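Local structure of secretory-abundant heat soluble protein 1 (Ramazzottius varieornatus, 5XN9) at residues G36-T41 and A130-K135; M9-S14 and F42-K47; N65-K70 and I84-T89; D22-A27 and K121-G126. The protein acts as a secreted, heat-soluble molecular shield that protects a tardigrade in water-deficient conditions, and probably binds lipid in a fatty-acid-binding-protein-like barrel. One frame throughout, in Å; residues are numbered along the deposited sequence.

All four contacts reach one antiparallel sheet, which is rolled into a beta barrel. Contacts 1 and 3 are buried and contacts 2 and 4 partly so. Contact 1 is polar: an arginine grips the loop before strand 42-48. Contact 2 joins neighbouring strands by backbone bonds. Contact 3 brings strands 63-69 and 82-91 together through aromatic side chains. Contact 4 is apolar where helix 21-27 meets strand 118-125. Contacts 1 and 2 share a magnesium ion, bound by Tyr134 and His43. Contacts 1 and 4 share an acetate. Lys40 of contact 1 also forms a salt bridge with Glu13 of contact 2.

Contact 1: G36-T41 and A130-K135; sequences GGNHKT and AKRWYK. With MG (magnesium ion), chain C; ACY (acetic acid), chain L.
Arg132 reaches from its strand into the loop 36-41, and its guanidinium group meets three residues there. Its CG is anti to the backbone N (chi1 -155°) and the chain runs extended to NE, which carries the charge across to the loop. Arg132 NH2 bonds to Asn38 OD1 at 2.6 Å, nearly along the C=O axis. The amide plane stands 71° from the guanidinium plane, so the two flat groups are steeply turned. The same Arg132 NH2 gives a 2.7 Å bond to His39 O. This acceptor lies in the guanidinium plane, but the donor sits above the carbonyl plane. Thr41 OG1 bonds to His39 O from the opposite face, at 2.8 Å, so two donors grip that oxygen. Arg132 NH1 donates to Thr41 OG1 at 3.0 Å, and also to O of the acetate at 3.1 Å. The loop follows helix 32-35 and leads into strand 42-48. In this fatty-acid-binding-protein fold, Arg132 ties the segment after the helices to strand 128-136. Arg132 and Tyr134 beside a carboxylate recall the fatty-acid head-group site of this family, though here the ligand is acetate. A leucine in place of Arg132 would probably leave Asn38 OD1, His39 O, Thr41 OG1 and the acetate without their guanidinium donor and set the loop freer to move. Tyr134, farther along the strand, turns its ring edge to Thr41 O, which lies 3.7 Å from CE2. Its OH binds the magnesium ion at 2.0 Å. His43 and acetate OXT bind the same ion. Thr41 CG2 sits near that hydroxyl and the acetate methyl.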
# COMPACT_ATOMS: atom_id res chain seq x y z
N GLY A 36 -9.19 9.78 7.08
CA GLY A 36 -10.34 9.02 6.65
C GLY A 36 -10.81 9.44 5.27
O GLY A 36 -10.14 10.15 4.53
N GLY A 37 -12.00 8.96 4.93
CA GLY A 37 -12.55 9.27 3.64
C GLY A 37 -11.92 8.44 2.53
O GLY A 37 -11.28 7.41 2.76
N ASN A 38 -12.11 8.92 1.30
CA ASN A 38 -11.70 8.19 0.11
C ASN A 38 -11.07 9.19 -0.86
O ASN A 38 -11.64 9.54 -1.89
CB ASN A 38 -12.88 7.44 -0.51
CG ASN A 38 -12.47 6.60 -1.70
OD1 ASN A 38 -11.29 6.38 -1.95
ND2 ASN A 38 -13.46 6.12 -2.44
N HIS A 39 -9.87 9.66 -0.53
CA HIS A 39 -9.18 10.60 -1.41
C HIS A 39 -8.44 9.85 -2.50
O HIS A 39 -7.90 8.76 -2.27
CB HIS A 39 -8.22 11.47 -0.61
CG HIS A 39 -8.91 12.46 0.27
ND1 HIS A 39 -9.28 13.71 -0.17
CD2 HIS A 39 -9.33 12.38 1.56
CE1 HIS A 39 -9.89 14.36 0.81
NE2 HIS A 39 -9.93 13.58 1.87
N LYS A 40 -8.41 10.44 -3.69
CA LYS A 40 -7.78 9.83 -4.85
C LYS A 40 -6.33 9.45 -4.54
O LYS A 40 -5.53 10.30 -4.14
CB LYS A 40 -7.84 10.80 -6.02
CG LYS A 40 -7.21 10.29 -7.31
CD LYS A 40 -7.88 9.03 -7.81
CE LYS A 40 -9.33 9.26 -8.19
NZ LYS A 40 -9.87 8.11 -8.97
N THR A 41 -6.02 8.18 -4.73
CA THR A 41 -4.74 7.60 -4.35
C THR A 41 -4.21 6.81 -5.53
O THR A 41 -4.97 6.12 -6.22
CB THR A 41 -4.92 6.66 -3.14
OG1 THR A 41 -5.45 7.41 -2.04
CG2 THR A 41 -3.60 5.99 -2.73
N ALA A 130 -9.71 -3.78 6.31
CA ALA A 130 -10.34 -2.88 5.35
C ALA A 130 -9.91 -3.27 3.94
O ALA A 130 -8.92 -3.97 3.74
CB ALA A 130 -9.99 -1.41 5.62
N LYS A 131 -10.69 -2.80 2.97
CA LYS A 131 -10.39 -3.09 1.58
C LYS A 131 -10.60 -1.85 0.74
O LYS A 131 -11.46 -1.01 1.04
CB LYS A 131 -11.27 -4.22 1.05
CG LYS A 131 -10.87 -5.59 1.56
CD LYS A 131 -11.83 -6.64 1.07
CE LYS A 131 -11.38 -8.02 1.52
NZ LYS A 131 -10.17 -8.44 0.78
N ARG A 132 -9.82 -1.75 -0.32
CA ARG A 132 -9.97 -0.66 -1.26
C ARG A 132 -9.68 -1.20 -2.65
O ARG A 132 -8.79 -2.04 -2.81
CB ARG A 132 -8.98 0.42 -0.88
CG ARG A 132 -9.38 1.74 -1.33
CD ARG A 132 -8.50 2.79 -0.77
NE ARG A 132 -8.94 4.06 -1.29
CZ ARG A 132 -8.21 5.16 -1.30
NH1 ARG A 132 -6.98 5.15 -0.81
NH2 ARG A 132 -8.73 6.26 -1.81
N TRP A 133 -10.45 -0.76 -3.64
CA TRP A 133 -10.31 -1.27 -4.99
C TRP A 133 -9.72 -0.20 -5.90
O TRP A 133 -10.09 0.98 -5.81
CB TRP A 133 -11.64 -1.78 -5.54
CG TRP A 133 -12.02 -3.08 -4.91
CD1 TRP A 133 -11.77 -4.33 -5.40
CD2 TRP A 133 -12.66 -3.26 -3.64
NE1 TRP A 133 -12.25 -5.28 -4.53
CE2 TRP A 133 -12.79 -4.65 -3.44
CE3 TRP A 133 -13.14 -2.39 -2.66
CZ2 TRP A 133 -13.39 -5.19 -2.30
CZ3 TRP A 133 -13.74 -2.92 -1.53
CH2 TRP A 133 -13.86 -4.31 -1.36
N TYR A 134 -8.80 -0.62 -6.76
CA TYR A 134 -8.09 0.25 -7.68
C TYR A 134 -8.29 -0.25 -9.11
O TYR A 134 -8.50 -1.44 -9.35
CB TYR A 134 -6.58 0.24 -7.37
CG TYR A 134 -6.24 0.87 -6.04
CD1 TYR A 134 -6.47 0.21 -4.84
CD2 TYR A 134 -5.70 2.15 -5.99
CE1 TYR A 134 -6.17 0.81 -3.63
CE2 TYR A 134 -5.40 2.75 -4.79
CZ TYR A 134 -5.64 2.08 -3.61
OH TYR A 134 -5.34 2.68 -2.41
N LYS A 135 -8.20 0.67 -10.07
CA LYS A 135 -8.25 0.34 -11.49
C LYS A 135 -6.95 0.77 -12.15
O LYS A 135 -6.23 1.63 -11.66
CB LYS A 135 -9.42 1.06 -12.16
CG LYS A 135 -9.37 2.58 -12.01
CD LYS A 135 -10.58 3.26 -12.63
CE LYS A 135 -10.56 4.76 -12.38
NZ LYS A 135 -11.74 5.46 -12.97
MG MG C . -3.60 2.55 -1.50
C ACY L . -3.52 3.45 0.56
O ACY L . -4.76 3.53 0.72
OXT ACY L . -2.92 2.40 0.24
CH3 ACY L . -2.70 4.69 0.76

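Contact 2: M9-S14 and F42-K47; sequences MGKWES and FHKIWK. With MG (magnesium ion), chain C; EDO (1,2-ethanediol), chain G.
Two neighbouring antiparallel strands of the beta barrel, 10-19 and 42-48, meet here, with Gly10 and Trp12 paired to Ile45 and His43. Both are hydrogen-bonded pairs. Gly10 N bonds to Ile45 O at 2.9 Å, and Ile45 N returns a bond to Gly10 O. Trp12 N donates to His43 O at 2.8 Å, and His43 N donates to Trp12 O. At the backbone angles of Gly10 a CB would jam against Met9 O. Trp12 and His43 lie on one face. The edge of the indole turns toward His43 O, which is 3.4 Å from Trp12 CD1. His43 NE2 binds the magnesium ion at 1.9 Å, and its ND1 is hydrogen-bonded to His54. On the other face, Glu13 and Phe42 run alongside one another in the same direction. Glu13 CG touches Phe42 CE2 at 3.6 Å, with carboxylate and ring planes 40° apart. Glu13 OE1 forms a salt bridge with Lys40. An alanine in place of Phe42 would probably open a gap beside Glu13 CB and CG. Met9 bends at chi3 (68°), which carries CE to Lys47 CB at 3.8 Å. Strand 51-58 flanks strand 42-48, and Phe42 packs on Ser57. Strand 128-136 flanks strand 10-19, and Trp12 packs on Tyr134 and Lys136.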
# COMPACT_ATOMS: atom_id res chain seq x y z
N MET A 9 2.31 -5.29 -10.89
CA MET A 9 3.04 -4.17 -11.45
C MET A 9 2.12 -3.32 -12.31
O MET A 9 1.18 -3.83 -12.95
CB MET A 9 4.22 -4.67 -12.29
CG MET A 9 5.28 -5.35 -11.45
SD MET A 9 6.51 -6.28 -12.39
CE MET A 9 7.36 -4.94 -13.22
N GLY A 10 2.36 -2.02 -12.31
CA GLY A 10 1.62 -1.12 -13.15
C GLY A 10 1.26 0.15 -12.40
O GLY A 10 1.79 0.44 -11.33
N LYS A 11 0.36 0.92 -13.00
CA LYS A 11 -0.11 2.19 -12.46
C LYS A 11 -1.57 2.01 -12.07
O LYS A 11 -2.41 1.72 -12.93
CB LYS A 11 0.02 3.30 -13.50
CG LYS A 11 1.44 3.54 -13.95
CD LYS A 11 1.49 4.78 -14.83
CE LYS A 11 2.86 4.94 -15.44
NZ LYS A 11 3.17 3.75 -16.28
N TRP A 12 -1.87 2.18 -10.79
CA TRP A 12 -3.18 1.89 -10.23
C TRP A 12 -3.76 3.15 -9.60
O TRP A 12 -3.04 3.91 -8.96
CB TRP A 12 -3.06 0.82 -9.15
CG TRP A 12 -2.41 -0.43 -9.63
CD1 TRP A 12 -1.10 -0.81 -9.47
CD2 TRP A 12 -3.03 -1.48 -10.38
NE1 TRP A 12 -0.88 -2.03 -10.06
CE2 TRP A 12 -2.05 -2.46 -10.63
CE3 TRP A 12 -4.33 -1.68 -10.86
CZ2 TRP A 12 -2.33 -3.63 -11.33
CZ3 TRP A 12 -4.61 -2.84 -11.55
CH2 TRP A 12 -3.60 -3.81 -11.79
N GLU A 13 -5.07 3.34 -9.76
CA GLU A 13 -5.75 4.52 -9.26
C GLU A 13 -6.97 4.09 -8.46
O GLU A 13 -7.69 3.17 -8.87
CB GLU A 13 -6.18 5.39 -10.45
CG GLU A 13 -7.08 6.55 -10.10
CD GLU A 13 -7.51 7.32 -11.34
OE1 GLU A 13 -8.39 8.20 -11.21
OE2 GLU A 13 -6.97 7.05 -12.43
N SER A 14 -7.21 4.75 -7.33
CA SER A 14 -8.32 4.37 -6.46
C SER A 14 -9.66 4.65 -7.12
O SER A 14 -9.79 5.52 -7.99
CB SER A 14 -8.24 5.09 -5.12
OG SER A 14 -8.29 6.49 -5.28
N PHE A 42 -2.91 6.92 -5.77
CA PHE A 42 -2.24 6.21 -6.84
C PHE A 42 -1.15 5.32 -6.26
O PHE A 42 -0.40 5.73 -5.37
CB PHE A 42 -1.61 7.19 -7.84
CG PHE A 42 -2.60 8.09 -8.49
CD1 PHE A 42 -2.97 9.28 -7.89
CD2 PHE A 42 -3.16 7.76 -9.72
CE1 PHE A 42 -3.89 10.13 -8.50
CE2 PHE A 42 -4.07 8.60 -10.33
CZ PHE A 42 -4.44 9.78 -9.72
N HIS A 43 -1.08 4.09 -6.76
CA HIS A 43 0.02 3.17 -6.49
C HIS A 43 0.66 2.85 -7.83
O HIS A 43 -0.02 2.38 -8.74
CB HIS A 43 -0.46 1.86 -5.87
CG HIS A 43 -0.94 2.01 -4.46
ND1 HIS A 43 -0.08 2.02 -3.38
CD2 HIS A 43 -2.19 2.17 -3.95
CE1 HIS A 43 -0.78 2.18 -2.27
NE2 HIS A 43 -2.06 2.27 -2.59
N LYS A 44 1.96 3.11 -7.94
CA LYS A 44 2.73 2.76 -9.13
C LYS A 44 3.84 1.82 -8.69
O LYS A 44 4.63 2.16 -7.81
CB LYS A 44 3.28 4.02 -9.80
CG LYS A 44 2.18 4.97 -10.23
CD LYS A 44 2.73 6.22 -10.91
CE LYS A 44 1.60 7.20 -11.20
NZ LYS A 44 2.07 8.52 -11.71
N ILE A 45 3.89 0.63 -9.28
CA ILE A 45 4.85 -0.39 -8.90
C ILE A 45 5.55 -0.87 -10.17
O ILE A 45 4.88 -1.32 -11.11
CB ILE A 45 4.19 -1.57 -8.17
CG1 ILE A 45 3.43 -1.10 -6.91
CG2 ILE A 45 5.22 -2.61 -7.79
CD1 ILE A 45 2.57 -2.17 -6.27
N TRP A 46 6.88 -0.75 -10.20
CA TRP A 46 7.66 -1.14 -11.36
C TRP A 46 8.99 -1.70 -10.91
O TRP A 46 9.39 -1.57 -9.75
CB TRP A 46 7.83 0.02 -12.36
CG TRP A 46 8.73 1.14 -11.91
CD1 TRP A 46 10.02 1.35 -12.30
CD2 TRP A 46 8.39 2.23 -11.04
NE1 TRP A 46 10.51 2.50 -11.72
CE2 TRP A 46 9.53 3.06 -10.94
CE3 TRP A 46 7.24 2.58 -10.33
CZ2 TRP A 46 9.55 4.22 -10.16
CZ3 TRP A 46 7.27 3.73 -9.54
CH2 TRP A 46 8.42 4.53 -9.47
N LYS A 47 9.67 -2.36 -11.84
CA LYS A 47 10.93 -3.02 -11.54
C LYS A 47 12.08 -2.24 -12.16
O LYS A 47 11.96 -1.71 -13.27
CB LYS A 47 10.93 -4.46 -12.05
CG LYS A 47 12.04 -5.31 -11.47
CD LYS A 47 11.92 -6.76 -11.91
CE LYS A 47 13.02 -7.60 -11.30
NZ LYS A 47 12.93 -9.03 -11.73
MG MG C . -3.60 2.55 -1.50
C1 EDO G . 6.01 4.89 -17.39
O1 EDO G . 5.95 6.26 -16.99
C2 EDO G . 5.15 4.68 -18.64
O2 EDO G . 4.79 3.30 -18.75

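Contact 3: N65-K70 and I84-T89; sequences NDVNFK and IKYKYT. With EDO (1,2-ethanediol), chain K.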
# COMPACT_ATOMS: atom_id res chain seq x y z
N ASN A 65 5.44 9.25 -1.83
CA ASN A 65 6.52 8.50 -1.23
C ASN A 65 6.96 7.43 -2.20
O ASN A 65 6.13 6.68 -2.72
CB ASN A 65 6.07 7.85 0.09
CG ASN A 65 7.23 7.32 0.90
OD1 ASN A 65 8.39 7.63 0.63
ND2 ASN A 65 6.93 6.51 1.92
N ASP A 66 8.27 7.36 -2.45
CA ASP A 66 8.86 6.36 -3.33
C ASP A 66 9.57 5.34 -2.44
O ASP A 66 10.55 5.67 -1.77
CB ASP A 66 9.84 7.02 -4.31
CG ASP A 66 10.29 6.08 -5.42
OD1 ASP A 66 10.58 4.91 -5.13
OD2 ASP A 66 10.36 6.53 -6.58
N VAL A 67 9.04 4.13 -2.41
CA VAL A 67 9.58 3.04 -1.62
C VAL A 67 10.39 2.12 -2.54
O VAL A 67 9.87 1.64 -3.55
CB VAL A 67 8.44 2.26 -0.94
CG1 VAL A 67 8.99 1.05 -0.20
CG2 VAL A 67 7.66 3.17 0.00
N ASN A 68 11.64 1.88 -2.18
CA ASN A 68 12.51 0.94 -2.86
C ASN A 68 12.42 -0.37 -2.10
O ASN A 68 12.58 -0.39 -0.87
CB ASN A 68 13.94 1.49 -2.81
CG ASN A 68 14.98 0.63 -3.53
OD1 ASN A 68 14.91 -0.60 -3.52
ND2 ASN A 68 15.96 1.28 -4.15
N PHE A 69 12.15 -1.47 -2.81
CA PHE A 69 12.11 -2.76 -2.14
C PHE A 69 12.71 -3.86 -2.99
O PHE A 69 12.67 -3.82 -4.22
CB PHE A 69 10.71 -3.14 -1.60
CG PHE A 69 9.71 -3.57 -2.65
CD1 PHE A 69 9.64 -4.89 -3.06
CD2 PHE A 69 8.80 -2.66 -3.16
CE1 PHE A 69 8.70 -5.29 -4.00
CE2 PHE A 69 7.86 -3.06 -4.10
CZ PHE A 69 7.79 -4.38 -4.51
N LYS A 70 13.28 -4.85 -2.31
CA LYS A 70 13.59 -6.14 -2.89
C LYS A 70 12.69 -7.18 -2.23
O LYS A 70 12.46 -7.13 -1.01
CB LYS A 70 15.06 -6.51 -2.68
CG LYS A 70 16.02 -5.62 -3.47
CD LYS A 70 17.49 -5.97 -3.19
CE LYS A 70 18.44 -5.04 -3.93
NZ LYS A 70 19.89 -5.36 -3.74
N ILE A 84 9.05 3.38 9.73
CA ILE A 84 8.22 2.28 9.24
C ILE A 84 9.16 1.22 8.69
O ILE A 84 9.96 1.50 7.78
CB ILE A 84 7.26 2.77 8.15
CG1 ILE A 84 6.42 3.95 8.64
CG2 ILE A 84 6.40 1.63 7.64
CD1 ILE A 84 5.61 3.66 9.86
N LYS A 85 9.09 0.01 9.24
CA LYS A 85 9.83 -1.13 8.69
C LYS A 85 8.90 -1.95 7.82
O LYS A 85 7.73 -2.16 8.18
CB LYS A 85 10.38 -2.01 9.81
CG LYS A 85 11.31 -1.32 10.78
CD LYS A 85 11.90 -2.35 11.74
CE LYS A 85 12.20 -1.76 13.10
NZ LYS A 85 12.60 -2.81 14.08
N TYR A 86 9.39 -2.41 6.68
CA TYR A 86 8.54 -3.19 5.78
C TYR A 86 9.32 -4.36 5.19
O TYR A 86 10.55 -4.34 5.09
CB TYR A 86 7.96 -2.34 4.64
CG TYR A 86 9.02 -1.65 3.80
CD1 TYR A 86 9.66 -2.31 2.76
CD2 TYR A 86 9.38 -0.33 4.06
CE1 TYR A 86 10.65 -1.67 2.00
CE2 TYR A 86 10.34 0.31 3.31
CZ TYR A 86 10.98 -0.35 2.28
OH TYR A 86 11.94 0.30 1.54
N LYS A 87 8.56 -5.36 4.76
CA LYS A 87 9.13 -6.43 3.95
C LYS A 87 8.04 -6.90 3.00
O LYS A 87 6.97 -7.32 3.44
CB LYS A 87 9.63 -7.61 4.79
CG LYS A 87 10.28 -8.71 3.94
CD LYS A 87 10.53 -9.99 4.73
CE LYS A 87 11.46 -9.75 5.88
NZ LYS A 87 11.95 -11.05 6.43
N TYR A 88 8.31 -6.80 1.70
CA TYR A 88 7.38 -7.28 0.68
C TYR A 88 7.73 -8.71 0.32
O TYR A 88 8.91 -9.03 0.13
CB TYR A 88 7.50 -6.44 -0.59
CG TYR A 88 6.96 -5.03 -0.50
CD1 TYR A 88 7.70 -4.02 0.10
CD2 TYR A 88 5.74 -4.69 -1.07
CE1 TYR A 88 7.22 -2.72 0.16
CE2 TYR A 88 5.26 -3.40 -1.02
CZ TYR A 88 6.00 -2.42 -0.40
OH TYR A 88 5.53 -1.13 -0.37
N THR A 89 6.70 -9.54 0.15
CA THR A 89 6.85 -10.91 -0.31
C THR A 89 5.76 -11.21 -1.33
O THR A 89 4.75 -10.51 -1.40
CB THR A 89 6.74 -11.91 0.85
OG1 THR A 89 5.46 -11.74 1.47
CG2 THR A 89 7.84 -11.67 1.88
C1 EDO K . 5.44 1.39 2.62
O1 EDO K . 4.60 2.01 3.61
C2 EDO K . 5.52 -0.11 2.86
O2 EDO K . 4.26 -0.73 2.56
O HOH W 1 12.31 2.89 0.62
O HOH W 2 10.84 -5.85 0.84
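Val67 puts CG1 over one face of the Tyr86 ring, 3.5 Å from CZ. The two side chains run antiparallel to one another. The same methyl, anti to the backbone N, lies loosely near Tyr88. CG2 meets a bound 1,2-ethanediol. Asn68 takes part through its backbone. Its O accepts a bond from Tyr86 OH at 2.6 Å, with the donor tilted 24° from the carbonyl plane. A water links Asn68 N to the same hydroxyl: it accepts from the N and donates to Tyr86 OH. The phenol is therefore both donor and acceptor, which fixes the end of the Tyr86 ring against the strand backbone. Phe69 follows, and its ring stacks face to face on the Tyr88 ring. The centroids are 3.9 Å apart and the planes are inclined at 13°. The two side chains cross at about a right angle. Phe69 CG comes to 3.4 Å from Tyr88 CD1. Phe69 CB touches Tyr86 CE1. At Lys70 a second water lies between the backbone O and Tyr88 N. Tyr88 OH has a firmer partner in His54, while its bond from the ethanediol is weak. Strands 63-69 and 82-91 cross at 59° and are not sheet neighbours. Strands 63-69 and 75-79 are the outermost of the sheet, and this is the gap between the fourth and fifth strands of the fatty-acid-binding-protein barrel. Side chains and water span from 63-69 to 82-91. Strand 51-58 runs beside strand 63-69, and Tyr52 there meets the Phe69 ring. Tyr88 packs on Leu95 of strand 94-101, and Tyr86 on Thr77 of strand 75-79.

Contact 4: D22-A27 and K121-G126; sequences DAFISA and KTYKVG. With ACY (acetic acid), chain L.
Phe24 has CG anti to its own N (chi1 172°), which sends the ring from helix 21-27 to strand 118-125. Tyr123 has chi1 -49°, which swings the phenol away from the helix toward the acetate, while CB, set by the backbone, stays over the Phe24 face. Helix 21-27 belongs to the short helical part that, in the fatty-acid-binding-protein fold, lies against the end of the barrel. The ring face of Phe24 receives CB of Tyr123 in a CH-pi contact. Tyr123 CB is 3.5 Å from the Phe24 ring centroid and 10° off the normal, almost exactly over the centre. The two aromatic rings themselves meet obliquely, and the side chains cross at about a right angle. Val125 adds its CG1, which touches Phe24 CD1 at 3.7 Å. Ala27 CB, one helical turn further on, meets the same Val125 CG1 at 3.7 Å. One valine methyl thus bridges both helix residues. The contact between helix and strand is made by apolar side chains. Phe24 packs on Ala130 and Ile108, so the phenyl also touches strands 128-136 and 106-114, which flank 118-125. Phe21 meets the Tyr123 ring edge-to-face. Within the helix, Ser26 OG bonds back to Asp22 O at 2.9 Å. Asp22 O also accepts from Ser26 N, and the two donors come from opposite faces of its plane. The far end of Tyr123 is polar. Lys121 CG lies over one face of its ring, toward the rim. Lys121 NZ donates to acetate OXT at 2.6 Å, and Tyr123 OH donates to acetate O at 2.7 Å.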
# COMPACT_ATOMS: atom_id res chain seq x y z
N ASP A 22 -12.47 3.47 7.54
CA ASP A 22 -12.40 4.31 8.73
C ASP A 22 -12.08 3.50 9.98
O ASP A 22 -11.33 3.95 10.85
CB ASP A 22 -13.70 5.11 8.89
CG ASP A 22 -13.75 6.33 8.00
OD1 ASP A 22 -12.90 6.46 7.09
OD2 ASP A 22 -14.66 7.17 8.19
N ALA A 23 -12.62 2.28 10.07
CA ALA A 23 -12.30 1.41 11.20
C ALA A 23 -10.83 1.04 11.20
O ALA A 23 -10.20 0.94 12.26
CB ALA A 23 -13.16 0.15 11.16
N PHE A 24 -10.26 0.83 10.01
CA PHE A 24 -8.83 0.54 9.91
C PHE A 24 -8.00 1.74 10.34
O PHE A 24 -7.06 1.61 11.13
CB PHE A 24 -8.48 0.11 8.49
CG PHE A 24 -7.01 -0.01 8.25
CD1 PHE A 24 -6.30 -1.10 8.76
CD2 PHE A 24 -6.33 0.96 7.54
CE1 PHE A 24 -4.94 -1.21 8.54
CE2 PHE A 24 -4.97 0.85 7.32
CZ PHE A 24 -4.27 -0.23 7.82
N ILE A 25 -8.35 2.92 9.83
CA ILE A 25 -7.63 4.14 10.20
C ILE A 25 -7.73 4.39 11.70
O ILE A 25 -6.74 4.73 12.35
CB ILE A 25 -8.14 5.34 9.37
CG1 ILE A 25 -7.78 5.15 7.90
CG2 ILE A 25 -7.57 6.64 9.89
CD1 ILE A 25 -6.29 5.02 7.66
N SER A 26 -8.93 4.22 12.27
CA SER A 26 -9.10 4.40 13.71
C SER A 26 -8.27 3.39 14.50
O SER A 26 -7.69 3.73 15.54
CB SER A 26 -10.58 4.30 14.09
OG SER A 26 -11.33 5.32 13.45
N ALA A 27 -8.21 2.14 14.02
CA ALA A 27 -7.44 1.13 14.73
C ALA A 27 -5.94 1.39 14.69
O ALA A 27 -5.21 0.89 15.55
CB ALA A 27 -7.73 -0.26 14.16
N LYS A 121 -6.86 -4.04 -2.68
CA LYS A 121 -5.90 -3.87 -1.60
C LYS A 121 -6.60 -4.15 -0.28
O LYS A 121 -7.67 -3.59 -0.00
CB LYS A 121 -5.27 -2.48 -1.57
CG LYS A 121 -4.16 -2.39 -0.54
CD LYS A 121 -3.30 -1.14 -0.71
CE LYS A 121 -2.25 -1.10 0.37
NZ LYS A 121 -1.53 0.20 0.39
N THR A 122 -6.01 -5.03 0.52
CA THR A 122 -6.54 -5.37 1.83
C THR A 122 -5.57 -4.84 2.88
O THR A 122 -4.35 -5.01 2.75
CB THR A 122 -6.69 -6.88 1.96
OG1 THR A 122 -7.58 -7.35 0.94
CG2 THR A 122 -7.27 -7.24 3.32
N TYR A 123 -6.12 -4.20 3.91
CA TYR A 123 -5.34 -3.59 4.98
C TYR A 123 -5.81 -4.26 6.26
O TYR A 123 -7.01 -4.32 6.52
CB TYR A 123 -5.67 -2.09 5.09
CG TYR A 123 -5.65 -1.28 3.80
CD1 TYR A 123 -6.65 -1.42 2.84
CD2 TYR A 123 -4.66 -0.35 3.57
CE1 TYR A 123 -6.64 -0.68 1.67
CE2 TYR A 123 -4.64 0.41 2.41
CZ TYR A 123 -5.63 0.24 1.46
OH TYR A 123 -5.62 0.99 0.30
N LYS A 124 -4.87 -4.78 7.05
CA LYS A 124 -5.25 -5.43 8.30
C LYS A 124 -4.35 -4.97 9.42
O LYS A 124 -3.13 -4.89 9.25
CB LYS A 124 -5.14 -6.95 8.21
CG LYS A 124 -6.20 -7.66 7.39
CD LYS A 124 -5.98 -9.16 7.49
CE LYS A 124 -6.94 -9.95 6.61
NZ LYS A 124 -6.37 -11.29 6.30
N VAL A 125 -4.94 -4.70 10.58
CA VAL A 125 -4.17 -4.47 11.79
C VAL A 125 -4.91 -5.18 12.92
O VAL A 125 -6.06 -4.85 13.22
CB VAL A 125 -3.95 -2.97 12.08
CG1 VAL A 125 -5.27 -2.19 12.10
CG2 VAL A 125 -3.15 -2.77 13.36
N GLY A 126 -4.28 -6.19 13.51
CA GLY A 126 -5.00 -7.04 14.44
C GLY A 126 -6.20 -7.66 13.76
O GLY A 126 -6.10 -8.25 12.68
C ACY L . -3.52 3.45 0.56
O ACY L . -4.76 3.53 0.72
OXT ACY L . -2.92 2.40 0.24
CH3 ACY L . -2.70 4.69 0.76